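Side-chain contact in VC0179-like protein (Escherichia coli, PDB 4XJ6), which probably joins GTP and ATP into cyclic GMP-AMP, as a bacterial homologue of cyclic GMP-AMP synthase with a nucleotidyltransferase fold: residues D256-I259 and V260-F264. Residues are numbered along the deposited sequence; the frame is centred on the assembly and turned at random.
With GH3 (3'-deoxy-guanosine-5'-triphosphate), chain D.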
loop_
_atom_site.group_PDB
_atom_site.type_symbol
_atom_site.label_atom_id
_atom_site.label_comp_id
_atom_site.label_asym_id
_atom_site.label_seq_id
_atom_site.Cartn_x
_atom_site.Cartn_y
_atom_site.Cartn_z
ATOM N N ASP A 256 3.247 10.400 -7.990
ATOM C CA ASP A 256 1.941 9.978 -8.475
ATOM C C ASP A 256 1.862 8.458 -8.481
ATOM O O ASP A 256 2.580 7.803 -9.236
ATOM C CB ASP A 256 1.677 10.534 -9.878
ATOM C CG ASP A 256 0.228 10.372 -10.312
ATOM O OD1 ASP A 256 -0.550 9.709 -9.595
ATOM O OD2 ASP A 256 -0.138 10.908 -11.378
ATOM N N PRO A 257 0.985 7.892 -7.637
ATOM C CA PRO A 257 0.788 6.440 -7.565
ATOM C C PRO A 257 0.268 5.858 -8.880
ATOM O O PRO A 257 0.469 4.674 -9.160
ATOM C CB PRO A 257 -0.250 6.283 -6.451
ATOM C CG PRO A 257 -0.952 7.595 -6.399
ATOM C CD PRO A 257 0.097 8.614 -6.710
ATOM N N LYS A 258 -0.392 6.697 -9.675
ATOM C CA LYS A 258 -0.905 6.312 -10.987
ATOM C C LYS A 258 0.205 5.776 -11.893
ATOM O O LYS A 258 -0.031 4.910 -12.736
ATOM C CB LYS A 258 -1.596 7.513 -11.640
ATOM C CG LYS A 258 -1.945 7.363 -13.114
ATOM C CD LYS A 258 -3.241 6.597 -13.323
ATOM C CE LYS A 258 -3.737 6.751 -14.756
ATOM N NZ LYS A 258 -4.933 5.915 -15.057
ATOM N N ILE A 259 1.417 6.286 -11.702
ATOM C CA ILE A 259 2.571 5.864 -12.491
ATOM C C ILE A 259 2.912 4.391 -12.264
ATOM O O ILE A 259 3.154 3.652 -13.220
ATOM C CB ILE A 259 3.806 6.732 -12.175
ATOM C CG1 ILE A 259 3.571 8.174 -12.635
ATOM C CG2 ILE A 259 5.055 6.161 -12.834
ATOM C CD1 ILE A 259 4.724 9.111 -12.330
ATOM N N VAL A 260 2.930 3.966 -11.003
ATOM C CA VAL A 260 3.164 2.561 -10.673
ATOM C C VAL A 260 1.994 1.700 -11.146
ATOM O O VAL A 260 2.183 0.595 -11.654
ATOM C CB VAL A 260 3.382 2.364 -9.158
ATOM C CG1 VAL A 260 3.245 0.895 -8.768
ATOM C CG2 VAL A 260 4.740 2.922 -8.744
ATOM N N GLU A 261 0.783 2.223 -10.987
ATOM C CA GLU A 261 -0.418 1.530 -11.436
ATOM C C GLU A 261 -0.387 1.310 -12.948
ATOM O O GLU A 261 -0.614 0.194 -13.423
ATOM C CB GLU A 261 -1.671 2.316 -11.043
ATOM C CG GLU A 261 -2.959 1.732 -11.598
ATOM C CD GLU A 261 -4.194 2.473 -11.122
ATOM O OE1 GLU A 261 -4.064 3.391 -10.282
ATOM O OE2 GLU A 261 -5.300 2.131 -11.591
ATOM N N ASP A 262 -0.100 2.377 -13.690
ATOM C CA ASP A 262 -0.005 2.302 -15.144
ATOM C C ASP A 262 1.109 1.364 -15.582
ATOM O O ASP A 262 0.944 0.597 -16.525
ATOM C CB ASP A 262 0.228 3.687 -15.748
ATOM C CG ASP A 262 -0.990 4.579 -15.651
ATOM O OD1 ASP A 262 -2.093 4.052 -15.404
ATOM O OD2 ASP A 262 -0.838 5.807 -15.829
ATOM N N TRP A 263 2.242 1.430 -14.892
ATOM C CA TRP A 263 3.388 0.595 -15.226
ATOM C C TRP A 263 3.098 -0.886 -15.026
ATOM O O TRP A 263 3.479 -1.717 -15.852
ATOM C CB TRP A 263 4.601 0.996 -14.389
ATOM C CG TRP A 263 5.622 -0.089 -14.270
ATOM C CD1 TRP A 263 6.603 -0.393 -15.165
ATOM C CD2 TRP A 263 5.765 -1.015 -13.186
ATOM N NE1 TRP A 263 7.350 -1.449 -14.706
ATOM C CE2 TRP A 263 6.855 -1.850 -13.493
ATOM C CE3 TRP A 263 5.077 -1.217 -11.985
ATOM C CZ2 TRP A 263 7.275 -2.870 -12.645
ATOM C CZ3 TRP A 263 5.496 -2.232 -11.144
ATOM C CH2 TRP A 263 6.584 -3.047 -11.479
ATOM N N PHE A 264 2.426 -1.215 -13.926
ATOM C CA PHE A 264 2.138 -2.608 -13.606
ATOM C C PHE A 264 1.069 -3.181 -14.528
ATOM O O PHE A 264 1.180 -4.321 -14.978
ATOM C CB PHE A 264 1.705 -2.762 -12.146
ATOM C CG PHE A 264 1.471 -4.186 -11.740
ATOM C CD1 PHE A 264 2.494 -5.113 -11.831
ATOM C CD2 PHE A 264 0.232 -4.602 -11.276
ATOM C CE1 PHE A 264 2.288 -6.426 -11.465
ATOM C CE2 PHE A 264 0.024 -5.919 -10.909
ATOM C CZ PHE A 264 1.057 -6.829 -11.005
HETATM P PG GH3 D . 0.341 -4.969 -0.651
HETATM O O1G GH3 D . 1.447 -5.723 0.046
HETATM O O2G GH3 D . -0.066 -3.757 0.149
HETATM O O3G GH3 D . -0.858 -5.870 -0.805
HETATM O O3B GH3 D . 0.891 -4.530 -2.101
HETATM P PB GH3 D . 0.846 -3.004 -2.624
HETATM O O1B GH3 D . 0.880 -2.994 -4.132
HETATM O O2B GH3 D . -0.398 -2.285 -2.168
HETATM O O3A GH3 D . 2.196 -2.331 -2.051
HETATM P PA GH3 D . 2.196 -1.168 -0.940
HETATM O O1A GH3 D . 3.482 -1.247 -0.148
HETATM O O2A GH3 D . 0.996 -1.255 -0.031
HETATM O "O5'" GH3 D . 2.144 0.221 -1.751
HETATM C "C5'" GH3 D . 0.937 0.712 -2.286
HETATM C "C4'" GH3 D . 1.247 1.789 -3.316
HETATM O "O4'" GH3 D . 2.134 2.733 -2.752
HETATM C "C3'" GH3 D . 1.921 1.257 -4.567
HETATM C "C2'" GH3 D . 2.830 2.395 -4.980
HETATM O "O2'" GH3 D . 2.183 3.200 -5.938
HETATM C "C1'" GH3 D . 3.062 3.198 -3.711
HETATM N N9 GH3 D . 4.414 2.912 -3.212
HETATM C C8 GH3 D . 4.708 2.106 -2.143
HETATM N N7 GH3 D . 6.051 2.082 -1.972
HETATM C C5 GH3 D . 6.613 2.874 -2.917
HETATM C C6 GH3 D . 7.932 3.207 -3.196
HETATM O O6 GH3 D . 8.841 2.746 -2.508
HETATM N N1 GH3 D . 8.216 4.055 -4.244
HETATM C C2 GH3 D . 7.195 4.571 -5.012
HETATM N N2 GH3 D . 7.476 5.392 -6.023
HETATM N N3 GH3 D . 5.886 4.236 -4.730
HETATM C C4 GH3 D . 5.595 3.403 -3.702
#
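The capped first turns of helix 257-271 join K258 to D262 by an i to i+4 salt bridge and, on another side, meet the bound nucleotide. D256 is the N-cap. Its OD1 accepts a hydrogen bond from K258 N at 3.0 Å, and this N-H comes from above the carboxylate plane, 59° out of it. The helical bonds start here. E261 N donates to P257 O, D262 N to K258 O and W263 N to I259 O. The second is the shortest, with D262 N 2.7 Å from K258 O. The K258 side chain passes over the D262 carboxylate at an angle. Its chain bends at chi2 (82°); CG lies near OD2, while CD and CE lie near both carboxylate oxygens. The salt bridge is loose: K258 NZ lies 3.4 Å from D262 OD1. D262 has its CG on the side of its own backbone N (chi1 -71°), which turns the carboxylate back toward K258. E261 OE2 is 5.1 Å from K258 NZ, so it probably adds some negative potential near the ammonium; the same oxygen takes a weak hydrogen bond from Q114 NE2. W263 leads away from the first turn and packs on T302 and V305 of helix 297-310, while F264 meets Y115 edge-to-face. The indole edge has V260 O in its plane. P257 and V260 form part of the pocket for 3'-deoxy-guanosine-5'-triphosphate. P257 also touches a second copy of this nucleotide, so the start of the helix serves both nucleotide sites. The contact with the first copy is van der Waals packing against the ribose: P257 CA is 3.9 Å from O2' of the nucleotide, and V260 puts CB 3.5 Å from that same O2', with CG1 and CG2 each at 3.8 Å.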